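Local atomic coordinates of multicopper oxidase type 1 (Nitrosomonas europaea, PDB entry 3G5W), a protein that binds copper and probably works as a laccase-like oxidase, its two-domain subunits joining in a trimer with copper clusters held between neighbours. Residues I140-D145 with R191-G196; D165-N170 with H257-D262; H198-H203 with I250-D255; G246-H251 with T270-E275. One frame throughout, in Å; residues are numbered along the deposited sequence.

Contact 1: residues I140-D145 with R191-G196; sequences ILMLSD and RLIGAG
Met142 and Ile193 both carry their first branch (CG and CG1) anti to the carbonyl carbon, and from adjacent strands the two chains rise side by side, Met142 CG lying 4.0 Å from Ile193 CD1. A bend at the methionine sulfur (chi3 76°) folds the methyl back over the isoleucine, the flexible thioether chain letting Met142 CE lie 4.1 Å from both Ile193 CD1 and Ile193 CG2. Ile140 CG2 reaches the same CD1 methyl. On the other face of the sheet Leu141 CG meets Leu192 CD2 at 3.8 Å. These strands are parallel neighbours in the mixed sheet of what is probably the second cupredoxin domain; Trp101 from strand 98-103 covers Met142, Ile193 and Ala195. Leu141 uses both its backbone groups, N giving to Arg191 O and O taking from Ile193 N, and the almost straight bond of Leu143 N to Ile193 O (2.9 Å, 174°) follows. Gly194 is the centre of an inverse gamma turn. A water joins Ser144 OG to Ala195 O. Beyond it Asp145 OD2, hydrogen-bonded to His198 N, sits 3.4 Å from Gly196 CA, a place where any beta carbon on the glycine would collide with the carboxylate.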
# COMPACT_ATOMS: atom_id res chain seq x y z
N ILE A 140 -17.24 -13.52 -4.46
CA ILE A 140 -16.55 -13.08 -3.25
C ILE A 140 -15.15 -13.69 -3.26
O ILE A 140 -15.02 -14.91 -3.37
CB ILE A 140 -17.31 -13.51 -1.97
CG1 ILE A 140 -18.68 -12.81 -1.90
CG2 ILE A 140 -16.48 -13.23 -0.70
CD1 ILE A 140 -19.63 -13.39 -0.88
N LEU A 141 -14.12 -12.84 -3.20
CA LEU A 141 -12.73 -13.30 -3.10
C LEU A 141 -12.08 -12.75 -1.83
O LEU A 141 -11.77 -11.55 -1.75
CB LEU A 141 -11.87 -12.90 -4.31
CG LEU A 141 -12.23 -12.81 -5.81
CD1 LEU A 141 -11.07 -13.36 -6.64
CD2 LEU A 141 -13.54 -13.42 -6.24
N MET A 142 -11.87 -13.63 -0.86
CA MET A 142 -11.23 -13.24 0.40
C MET A 142 -9.75 -13.62 0.36
O MET A 142 -9.41 -14.78 0.17
CB MET A 142 -11.94 -13.90 1.59
CG MET A 142 -13.45 -13.60 1.62
SD MET A 142 -14.30 -14.10 3.13
CE MET A 142 -13.76 -12.81 4.25
N LEU A 143 -8.89 -12.62 0.54
CA LEU A 143 -7.45 -12.79 0.35
C LEU A 143 -6.75 -12.94 1.69
O LEU A 143 -6.95 -12.11 2.59
CB LEU A 143 -6.87 -11.57 -0.39
CG LEU A 143 -7.64 -11.14 -1.65
CD1 LEU A 143 -7.14 -9.80 -2.18
CD2 LEU A 143 -7.56 -12.23 -2.73
N SER A 144 -5.94 -13.98 1.82
CA SER A 144 -5.27 -14.30 3.09
C SER A 144 -3.82 -14.69 2.89
O SER A 144 -3.45 -15.22 1.83
CB SER A 144 -5.99 -15.46 3.79
OG SER A 144 -7.26 -15.06 4.26
N ASP A 145 -3.01 -14.43 3.92
CA ASP A 145 -1.58 -14.74 3.92
C ASP A 145 -1.26 -15.62 5.14
O ASP A 145 -1.70 -15.33 6.25
CB ASP A 145 -0.78 -13.43 3.97
CG ASP A 145 -1.36 -12.37 3.04
OD1 ASP A 145 -1.22 -12.54 1.82
OD2 ASP A 145 -1.97 -11.40 3.52
N ARG A 191 -16.05 -9.04 -5.41
CA ARG A 191 -16.01 -8.42 -4.10
C ARG A 191 -14.71 -8.86 -3.40
O ARG A 191 -14.62 -9.97 -2.88
CB ARG A 191 -17.26 -8.81 -3.29
CG ARG A 191 -18.58 -8.43 -3.99
CD ARG A 191 -19.78 -8.89 -3.16
NE ARG A 191 -21.07 -8.55 -3.78
CZ ARG A 191 -21.91 -7.61 -3.33
NH1 ARG A 191 -21.60 -6.88 -2.26
NH2 ARG A 191 -23.06 -7.41 -3.96
N LEU A 192 -13.70 -7.99 -3.45
CA LEU A 192 -12.38 -8.31 -2.91
C LEU A 192 -12.33 -7.90 -1.45
O LEU A 192 -12.67 -6.77 -1.11
CB LEU A 192 -11.28 -7.57 -3.69
CG LEU A 192 -11.25 -7.67 -5.22
CD1 LEU A 192 -10.08 -6.85 -5.78
CD2 LEU A 192 -11.17 -9.12 -5.70
N ILE A 193 -11.93 -8.83 -0.59
CA ILE A 193 -11.83 -8.56 0.84
C ILE A 193 -10.41 -8.84 1.32
O ILE A 193 -9.88 -9.93 1.12
CB ILE A 193 -12.88 -9.39 1.67
CG1 ILE A 193 -14.30 -9.18 1.10
CG2 ILE A 193 -12.81 -8.99 3.15
CD1 ILE A 193 -15.38 -10.09 1.68
N GLY A 194 -9.78 -7.82 1.90
CA GLY A 194 -8.42 -7.93 2.42
C GLY A 194 -8.43 -8.54 3.81
O GLY A 194 -8.35 -7.83 4.81
N ALA A 195 -8.54 -9.86 3.86
CA ALA A 195 -8.62 -10.58 5.13
C ALA A 195 -7.23 -10.81 5.74
O ALA A 195 -7.11 -11.15 6.92
CB ALA A 195 -9.36 -11.91 4.94
N GLY A 196 -6.19 -10.57 4.94
CA GLY A 196 -4.82 -10.90 5.31
C GLY A 196 -4.02 -9.78 5.93
O GLY A 196 -4.53 -8.68 6.17
O HOH W 1 -6.50 -14.06 6.82

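Contact 2: residues D165-N170 with H257-D262; sequences DYYTIN and HTTNGD
Tyr167 and His257 bury the most surface here, their rings forming an offset stack with centroids 4.5 Å apart and planes inclined by 28°. The imidazole does not sit squarely above the phenol: its CD2 carbon lies over the rim, 3.4 Å from Tyr167 CE1, while His257 CA covers the same face in a CH-pi contact, 3.9 Å from the ring centroid. Tyr167 CG stands anti to the carbonyl carbon (chi1 -49°), which lays the ring along the loop and brings its CD2 edge within 3.8 Å of Thr259 O, in the ring plane. Exchanging Tyr167 for an alanine is likely to open a gap beneath His257 and take away the phenol face on which its CD2 and CA rest. His257 is also held by polar partners beyond the stack.

Gly261 makes the second half of the joint. Its N donates to Asp165 O (3.1 Å) and also lies over one face of the Tyr166 ring; glycine suits both the positive phi and the closeness of Tyr166 OH. Asp165 and Tyr166 face Trp146 in a classic beta bulge. One water links Asp165 O, Thr259 OG1 and Gly261 O. Another accepts from Tyr167 N and lies 2.7 Å from both Thr259 O and Asn260 OD1, the latter also bound by Gly267 N. With one direct hydrogen bond, two bridging waters and ring surfaces between them, edge strand and loop probably depend on matched shape and solvent bridges more than on direct strand pairing.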
# COMPACT_ATOMS: atom_id res chain seq x y z
N ASP A 165 4.47 -17.75 3.71
CA ASP A 165 4.82 -18.64 2.60
C ASP A 165 3.66 -19.25 1.81
O ASP A 165 3.90 -19.92 0.81
CB ASP A 165 5.80 -19.74 3.05
CG ASP A 165 5.32 -20.48 4.29
OD1 ASP A 165 4.18 -20.26 4.77
OD2 ASP A 165 6.12 -21.30 4.80
N TYR A 166 2.43 -19.02 2.26
CA TYR A 166 1.24 -19.42 1.49
C TYR A 166 0.23 -18.29 1.40
O TYR A 166 0.04 -17.53 2.35
CB TYR A 166 0.59 -20.71 2.03
CG TYR A 166 1.42 -21.95 1.77
CD1 TYR A 166 1.17 -22.76 0.66
CD2 TYR A 166 2.47 -22.29 2.63
CE1 TYR A 166 1.95 -23.89 0.41
CE2 TYR A 166 3.26 -23.41 2.38
CZ TYR A 166 2.99 -24.21 1.28
OH TYR A 166 3.76 -25.31 1.04
N TYR A 167 -0.41 -18.18 0.24
CA TYR A 167 -1.33 -17.09 -0.07
C TYR A 167 -2.56 -17.67 -0.74
O TYR A 167 -2.45 -18.49 -1.65
CB TYR A 167 -0.62 -16.05 -0.97
CG TYR A 167 0.72 -15.69 -0.39
CD1 TYR A 167 0.83 -14.70 0.59
CD2 TYR A 167 1.87 -16.40 -0.74
CE1 TYR A 167 2.06 -14.39 1.17
CE2 TYR A 167 3.10 -16.09 -0.17
CZ TYR A 167 3.18 -15.08 0.78
OH TYR A 167 4.39 -14.77 1.36
N THR A 168 -3.74 -17.25 -0.29
CA THR A 168 -4.98 -17.92 -0.71
C THR A 168 -6.09 -16.97 -1.15
O THR A 168 -6.15 -15.83 -0.70
CB THR A 168 -5.53 -18.86 0.40
OG1 THR A 168 -5.87 -18.10 1.57
CG2 THR A 168 -4.53 -19.97 0.79
N ILE A 169 -6.94 -17.44 -2.06
CA ILE A 169 -8.27 -16.87 -2.29
C ILE A 169 -9.26 -17.86 -1.68
O ILE A 169 -9.27 -19.03 -2.07
CB ILE A 169 -8.63 -16.71 -3.80
CG1 ILE A 169 -7.57 -15.89 -4.55
CG2 ILE A 169 -10.03 -16.08 -3.95
CD1 ILE A 169 -7.74 -15.90 -6.08
N ASN A 170 -10.05 -17.40 -0.72
CA ASN A 170 -11.01 -18.27 0.00
C ASN A 170 -10.35 -19.57 0.50
O ASN A 170 -10.89 -20.67 0.34
CB ASN A 170 -12.24 -18.56 -0.86
CG ASN A 170 -12.97 -17.29 -1.27
OD1 ASN A 170 -12.76 -16.23 -0.68
ND2 ASN A 170 -13.83 -17.39 -2.28
N HIS A 257 3.59 -13.35 -3.79
CA HIS A 257 2.28 -13.91 -3.43
C HIS A 257 1.77 -14.94 -4.45
O HIS A 257 0.63 -15.40 -4.35
CB HIS A 257 1.22 -12.80 -3.27
CG HIS A 257 1.47 -11.88 -2.11
ND1 HIS A 257 0.71 -10.76 -1.89
CD2 HIS A 257 2.41 -11.91 -1.13
CE1 HIS A 257 1.15 -10.14 -0.80
NE2 HIS A 257 2.18 -10.81 -0.33
N THR A 258 2.60 -15.27 -5.44
CA THR A 258 2.25 -16.28 -6.44
C THR A 258 3.12 -17.54 -6.31
O THR A 258 3.35 -18.27 -7.28
CB THR A 258 2.34 -15.73 -7.88
OG1 THR A 258 3.68 -15.30 -8.15
CG2 THR A 258 1.37 -14.57 -8.09
N THR A 259 3.61 -17.77 -5.10
CA THR A 259 4.40 -18.96 -4.81
C THR A 259 3.71 -19.82 -3.74
O THR A 259 3.04 -19.29 -2.85
CB THR A 259 5.84 -18.61 -4.36
OG1 THR A 259 5.80 -17.68 -3.28
CG2 THR A 259 6.64 -18.00 -5.51
N ASN A 260 3.86 -21.14 -3.88
CA ASN A 260 3.47 -22.12 -2.86
C ASN A 260 4.74 -22.61 -2.18
O ASN A 260 5.50 -23.38 -2.77
CB ASN A 260 2.74 -23.31 -3.49
CG ASN A 260 1.37 -22.94 -4.05
OD1 ASN A 260 0.74 -21.98 -3.60
ND2 ASN A 260 0.90 -23.72 -5.03
N GLY A 261 5.00 -22.17 -0.96
CA GLY A 261 6.28 -22.44 -0.31
C GLY A 261 7.38 -21.83 -1.16
O GLY A 261 7.34 -20.64 -1.46
N ASP A 262 8.34 -22.64 -1.59
CA ASP A 262 9.36 -22.10 -2.52
C ASP A 262 9.18 -22.49 -4.00
O ASP A 262 10.09 -22.34 -4.81
CB ASP A 262 10.79 -22.36 -2.01
CG ASP A 262 11.12 -23.82 -1.86
OD1 ASP A 262 10.28 -24.68 -2.20
OD2 ASP A 262 12.26 -24.10 -1.40
O HOH W 2 5.84 -18.65 -0.80
O HOH W 3 0.67 -19.97 -1.79

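Contact 3: residues H198-H203 with I250-D255. With C2O (Cu-O-Cu linkage), chain P; C1O (Cu-O linkage), chain H.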
# COMPACT_ATOMS: atom_id res chain seq x y z
N HIS A 198 -1.08 -8.66 4.54
CA HIS A 198 -0.34 -7.99 3.49
C HIS A 198 -1.26 -7.19 2.57
O HIS A 198 -2.46 -7.49 2.47
CB HIS A 198 0.40 -9.01 2.61
CG HIS A 198 1.55 -9.70 3.30
ND1 HIS A 198 2.50 -10.42 2.60
CD2 HIS A 198 1.89 -9.79 4.60
CE1 HIS A 198 3.38 -10.92 3.45
NE2 HIS A 198 3.04 -10.55 4.67
N VAL A 199 -0.69 -6.19 1.92
CA VAL A 199 -1.32 -5.53 0.79
C VAL A 199 -1.29 -6.49 -0.41
O VAL A 199 -0.30 -7.21 -0.62
CB VAL A 199 -0.57 -4.21 0.44
CG1 VAL A 199 -1.28 -3.47 -0.66
CG2 VAL A 199 -0.45 -3.31 1.68
N HIS A 200 -2.37 -6.52 -1.18
CA HIS A 200 -2.43 -7.32 -2.40
C HIS A 200 -2.69 -6.38 -3.56
O HIS A 200 -3.36 -5.37 -3.39
CB HIS A 200 -3.54 -8.38 -2.30
CG HIS A 200 -3.42 -9.25 -1.09
ND1 HIS A 200 -2.56 -10.33 -1.04
CD2 HIS A 200 -4.01 -9.18 0.12
CE1 HIS A 200 -2.64 -10.89 0.16
NE2 HIS A 200 -3.51 -10.21 0.88
N ALA A 201 -2.17 -6.73 -4.73
CA ALA A 201 -2.35 -5.94 -5.96
C ALA A 201 -3.05 -6.80 -7.02
O ALA A 201 -2.38 -7.49 -7.80
CB ALA A 201 -1.01 -5.45 -6.46
N ILE A 202 -4.38 -6.76 -7.05
CA ILE A 202 -5.14 -7.70 -7.86
C ILE A 202 -5.24 -7.20 -9.30
O ILE A 202 -5.89 -6.18 -9.57
CB ILE A 202 -6.54 -8.04 -7.28
CG1 ILE A 202 -6.44 -8.60 -5.85
CG2 ILE A 202 -7.29 -9.02 -8.20
CD1 ILE A 202 -5.56 -9.83 -5.71
N HIS A 203 -4.61 -7.94 -10.20
CA HIS A 203 -4.54 -7.59 -11.60
C HIS A 203 -5.36 -8.56 -12.46
O HIS A 203 -5.22 -9.78 -12.32
CB HIS A 203 -3.07 -7.54 -12.03
CG HIS A 203 -2.89 -7.36 -13.50
ND1 HIS A 203 -3.42 -6.29 -14.18
CD2 HIS A 203 -2.26 -8.12 -14.42
CE1 HIS A 203 -3.12 -6.40 -15.46
NE2 HIS A 203 -2.42 -7.50 -15.63
N ILE A 250 -6.28 -13.78 -13.58
CA ILE A 250 -6.44 -12.80 -12.51
C ILE A 250 -5.54 -13.27 -11.37
O ILE A 250 -5.59 -14.43 -10.97
CB ILE A 250 -7.92 -12.59 -12.09
CG1 ILE A 250 -8.00 -12.02 -10.66
CG2 ILE A 250 -8.73 -13.87 -12.21
CD1 ILE A 250 -9.36 -11.45 -10.34
N HIS A 251 -4.69 -12.37 -10.87
CA HIS A 251 -3.69 -12.73 -9.88
C HIS A 251 -3.16 -11.53 -9.12
O HIS A 251 -3.28 -10.39 -9.57
CB HIS A 251 -2.51 -13.46 -10.56
CG HIS A 251 -1.72 -12.61 -11.49
ND1 HIS A 251 -0.56 -11.97 -11.12
CD2 HIS A 251 -1.93 -12.26 -12.79
CE1 HIS A 251 -0.08 -11.29 -12.14
NE2 HIS A 251 -0.89 -11.44 -13.16
N ASP A 252 -2.59 -11.80 -7.95
CA ASP A 252 -1.87 -10.80 -7.19
C ASP A 252 -0.61 -10.47 -7.97
O ASP A 252 0.13 -11.37 -8.39
CB ASP A 252 -1.52 -11.35 -5.80
CG ASP A 252 -1.12 -10.27 -4.83
OD1 ASP A 252 -0.67 -9.18 -5.26
OD2 ASP A 252 -1.24 -10.52 -3.62
N HIS A 253 -0.37 -9.18 -8.19
CA HIS A 253 0.81 -8.75 -8.91
C HIS A 253 2.03 -8.54 -8.02
O HIS A 253 3.11 -8.19 -8.50
CB HIS A 253 0.53 -7.51 -9.77
CG HIS A 253 1.36 -7.45 -11.02
ND1 HIS A 253 2.72 -7.23 -11.00
CD2 HIS A 253 1.03 -7.60 -12.32
CE1 HIS A 253 3.19 -7.25 -12.23
NE2 HIS A 253 2.18 -7.46 -13.05
N VAL A 254 1.87 -8.74 -6.71
CA VAL A 254 3.07 -8.90 -5.88
C VAL A 254 3.57 -10.33 -6.04
O VAL A 254 2.89 -11.31 -5.68
CB VAL A 254 2.97 -8.34 -4.41
CG1 VAL A 254 1.61 -7.73 -4.08
CG2 VAL A 254 3.50 -9.32 -3.36
N ASP A 255 4.73 -10.43 -6.68
CA ASP A 255 5.21 -11.68 -7.25
C ASP A 255 5.47 -12.74 -6.19
O ASP A 255 5.34 -13.93 -6.47
CB ASP A 255 6.46 -11.43 -8.10
CG ASP A 255 6.16 -10.63 -9.36
OD1 ASP A 255 4.99 -10.64 -9.84
OD2 ASP A 255 7.09 -9.98 -9.89
CU2 C2O P . -0.54 -11.39 -15.17
CU3 C2O P . 2.07 -7.11 -15.29
O1 C2O P . 0.85 -9.50 -15.15
CU4 C1O H . -1.38 -7.98 -17.19
O3 C1O H . -3.12 -6.72 -19.00
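Three histidines from two adjoining segments, His203, His251 and His253, each bind a different copper through NE2: His203 NE2 to CU4 at 1.9 Å, His251 NE2 to CU2 at 2.0 Å and His253 NE2 to CU3 at 2.3 Å. His205 of the same chain and His105 of the second subunit complete the CU2 site, His61 and His103 of that subunit the CU3 site, and its His59 shares CU4. The edge of the His253 ring is turned to the face of His203 in an offset edge-to-face pair, planes at 68°. His251 ND1 donates to Asp252 O from above the carbonyl plane (2.9 Å), and His203 ND1 to Asp226 O, which fixes the rotation of both rings. The cluster is the trinuclear centre of multicopper oxidases, built here on antiparallel strands 200-204 and 247-252 of a cupredoxin sheet. Backbone bonds pair His203 with His251 in both directions. Behind the metals, Asp252 CG lies anti to the backbone N (chi1 -164°), carrying the carboxylate across: Ala201 N (2.9 Å) and Val254 N (3.0 Å) reach OD1 from opposite faces, the latter closing an Asx turn. His200 ND1 meets Asp252 OD2 in the imidazole plane (2.9 Å), and His257 ND1 gives that oxygen a further bond.

Contact 4: residues G246-H251 with T270-E275; sequences GLWMIH and TTIEYE. With C2O (Cu-O-Cu linkage), chain P.
A copper-bearing strand of the second cupredoxin domain, Leu247 to His251 here, runs antiparallel to Thr270-Tyr274, with Trp248-Ile272 and Ile250-Thr270 as hydrogen-bonded pairs. Trp248 O takes Ile272 N at 2.7 Å. Ile250 CG2 and Thr270 CG2 lie side by side at 3.5 Å, two beta-branched residues well suited to extended chain. On the opposite face Met249, bent at chi2 and chi3, brings SD to 3.6 Å from Thr271 CG2 and curls CE to Thr270 O, while Leu247 CD2 rests on the Glu273 chain, whose carboxylate is held by Tyr284 and Arg181. Strand 269-274 separates strand 247-252 from 180-182 at the sheet margin. Trp248 and Tyr274 meet rim to rim, planes at 74°, Trp248 CD1 lying 3.6 Å from Tyr274 CE2. Asn244 joins them, its O accepting from Trp248 NE1 and its N bonded to Tyr274 OH. Replacing Tyr274 by an alanine would probably leave the indole rim without its neighbour and Asn244 N without its hydroxyl mate. Tyr274 CD2 also lies 3.4 Å from Gly246 O; a beta carbon on Gly246 would strike Trp248 CZ2. Trp69 of the second subunit packs on Leu247 and Trp248.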
# COMPACT_ATOMS: atom_id res chain seq x y z
N GLY A 246 -11.80 -15.14 -24.19
CA GLY A 246 -10.47 -15.73 -24.10
C GLY A 246 -10.29 -16.45 -22.77
O GLY A 246 -11.26 -16.68 -22.05
N LEU A 247 -9.06 -16.82 -22.47
CA LEU A 247 -8.68 -17.34 -21.16
C LEU A 247 -7.77 -16.30 -20.52
O LEU A 247 -6.73 -15.94 -21.10
CB LEU A 247 -8.00 -18.71 -21.27
CG LEU A 247 -8.82 -19.82 -21.95
CD1 LEU A 247 -8.02 -21.11 -22.07
CD2 LEU A 247 -10.15 -20.09 -21.22
N TRP A 248 -8.17 -15.80 -19.35
CA TRP A 248 -7.57 -14.60 -18.78
C TRP A 248 -7.15 -14.78 -17.33
O TRP A 248 -7.95 -15.18 -16.49
CB TRP A 248 -8.57 -13.45 -18.84
CG TRP A 248 -9.11 -13.16 -20.21
CD1 TRP A 248 -10.36 -13.45 -20.68
CD2 TRP A 248 -8.40 -12.54 -21.29
NE1 TRP A 248 -10.48 -13.03 -21.99
CE2 TRP A 248 -9.30 -12.47 -22.38
CE3 TRP A 248 -7.11 -12.03 -21.43
CZ2 TRP A 248 -8.93 -11.91 -23.62
CZ3 TRP A 248 -6.74 -11.47 -22.66
CH2 TRP A 248 -7.65 -11.41 -23.73
N MET A 249 -5.89 -14.46 -17.05
CA MET A 249 -5.39 -14.54 -15.68
C MET A 249 -5.98 -13.43 -14.82
O MET A 249 -6.16 -12.30 -15.27
CB MET A 249 -3.87 -14.41 -15.64
CG MET A 249 -3.10 -15.49 -16.38
SD MET A 249 -3.49 -17.20 -15.92
CE MET A 249 -3.23 -17.18 -14.16
N ILE A 250 -6.28 -13.78 -13.58
CA ILE A 250 -6.44 -12.80 -12.51
C ILE A 250 -5.54 -13.27 -11.37
O ILE A 250 -5.59 -14.43 -10.97
CB ILE A 250 -7.92 -12.59 -12.09
CG1 ILE A 250 -8.00 -12.02 -10.66
CG2 ILE A 250 -8.73 -13.87 -12.21
CD1 ILE A 250 -9.36 -11.45 -10.34
N HIS A 251 -4.69 -12.37 -10.87
CA HIS A 251 -3.69 -12.73 -9.88
C HIS A 251 -3.16 -11.53 -9.12
O HIS A 251 -3.28 -10.39 -9.57
CB HIS A 251 -2.51 -13.46 -10.56
CG HIS A 251 -1.72 -12.61 -11.49
ND1 HIS A 251 -0.56 -11.97 -11.12
CD2 HIS A 251 -1.93 -12.26 -12.79
CE1 HIS A 251 -0.08 -11.29 -12.14
NE2 HIS A 251 -0.89 -11.44 -13.16
N THR A 270 -6.10 -17.14 -10.25
CA THR A 270 -7.06 -17.98 -10.96
C THR A 270 -7.18 -17.52 -12.42
O THR A 270 -6.38 -16.69 -12.88
CB THR A 270 -8.45 -18.09 -10.23
OG1 THR A 270 -9.23 -19.12 -10.85
CG2 THR A 270 -9.23 -16.78 -10.25
N THR A 271 -8.14 -18.07 -13.15
CA THR A 271 -8.42 -17.62 -14.52
C THR A 271 -9.88 -17.27 -14.71
O THR A 271 -10.74 -17.74 -13.95
CB THR A 271 -8.01 -18.67 -15.58
OG1 THR A 271 -8.85 -19.83 -15.45
CG2 THR A 271 -6.56 -19.09 -15.42
N ILE A 272 -10.15 -16.46 -15.72
CA ILE A 272 -11.50 -16.25 -16.24
C ILE A 272 -11.62 -17.05 -17.54
O ILE A 272 -10.81 -16.86 -18.45
CB ILE A 272 -11.77 -14.75 -16.54
CG1 ILE A 272 -11.76 -13.93 -15.24
CG2 ILE A 272 -13.09 -14.58 -17.31
CD1 ILE A 272 -11.58 -12.43 -15.48
N GLU A 273 -12.60 -17.94 -17.60
CA GLU A 273 -12.85 -18.78 -18.79
C GLU A 273 -14.16 -18.39 -19.48
O GLU A 273 -15.23 -18.49 -18.89
CB GLU A 273 -12.95 -20.27 -18.39
CG GLU A 273 -11.70 -20.87 -17.75
CD GLU A 273 -11.90 -22.29 -17.24
OE1 GLU A 273 -10.89 -22.96 -16.92
OE2 GLU A 273 -13.07 -22.75 -17.14
N TYR A 274 -14.07 -17.96 -20.74
CA TYR A 274 -15.27 -17.72 -21.55
C TYR A 274 -15.72 -19.00 -22.23
O TYR A 274 -14.90 -19.73 -22.79
CB TYR A 274 -15.01 -16.70 -22.64
CG TYR A 274 -14.98 -15.25 -22.24
CD1 TYR A 274 -15.96 -14.38 -22.70
CD2 TYR A 274 -13.94 -14.74 -21.45
CE1 TYR A 274 -15.94 -13.05 -22.38
CE2 TYR A 274 -13.91 -13.39 -21.12
CZ TYR A 274 -14.91 -12.56 -21.60
OH TYR A 274 -14.91 -11.22 -21.32
N GLU A 275 -17.02 -19.28 -22.20
CA GLU A 275 -17.52 -20.50 -22.83
C GLU A 275 -17.31 -20.49 -24.34
O GLU A 275 -17.17 -21.55 -24.95
CB GLU A 275 -18.97 -20.79 -22.45
CG GLU A 275 -19.97 -19.73 -22.83
CD GLU A 275 -21.41 -20.18 -22.55
OE1 GLU A 275 -21.71 -20.55 -21.39
OE2 GLU A 275 -22.22 -20.14 -23.50
CU2 C2O P . -0.54 -11.39 -15.17
CU3 C2O P . 2.07 -7.11 -15.29
O1 C2O P . 0.85 -9.50 -15.15

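From the N terminus, strand 137-146 opens contact 1, which closes a loop of 45 residues at 191-196. Strand 166-169 lies inside that loop, next to 137-146 in the sheet, and contact 2 closes only when the chain returns at 257-262, so it crosses contact 1; both use the six-stranded sheet. Contact 3 begins just after contact 1 closes and is nested within the loop of contact 2. Contact 4 opens at 246-251, sharing Ile250 and His251 with contact 3, and crosses contact 2 before closing at 270-275. Contacts 3 and 4 lie on either side of strand 247-252 in the five-stranded sheet, and contact 2 ties the loop following that strand to the edge of the other sheet.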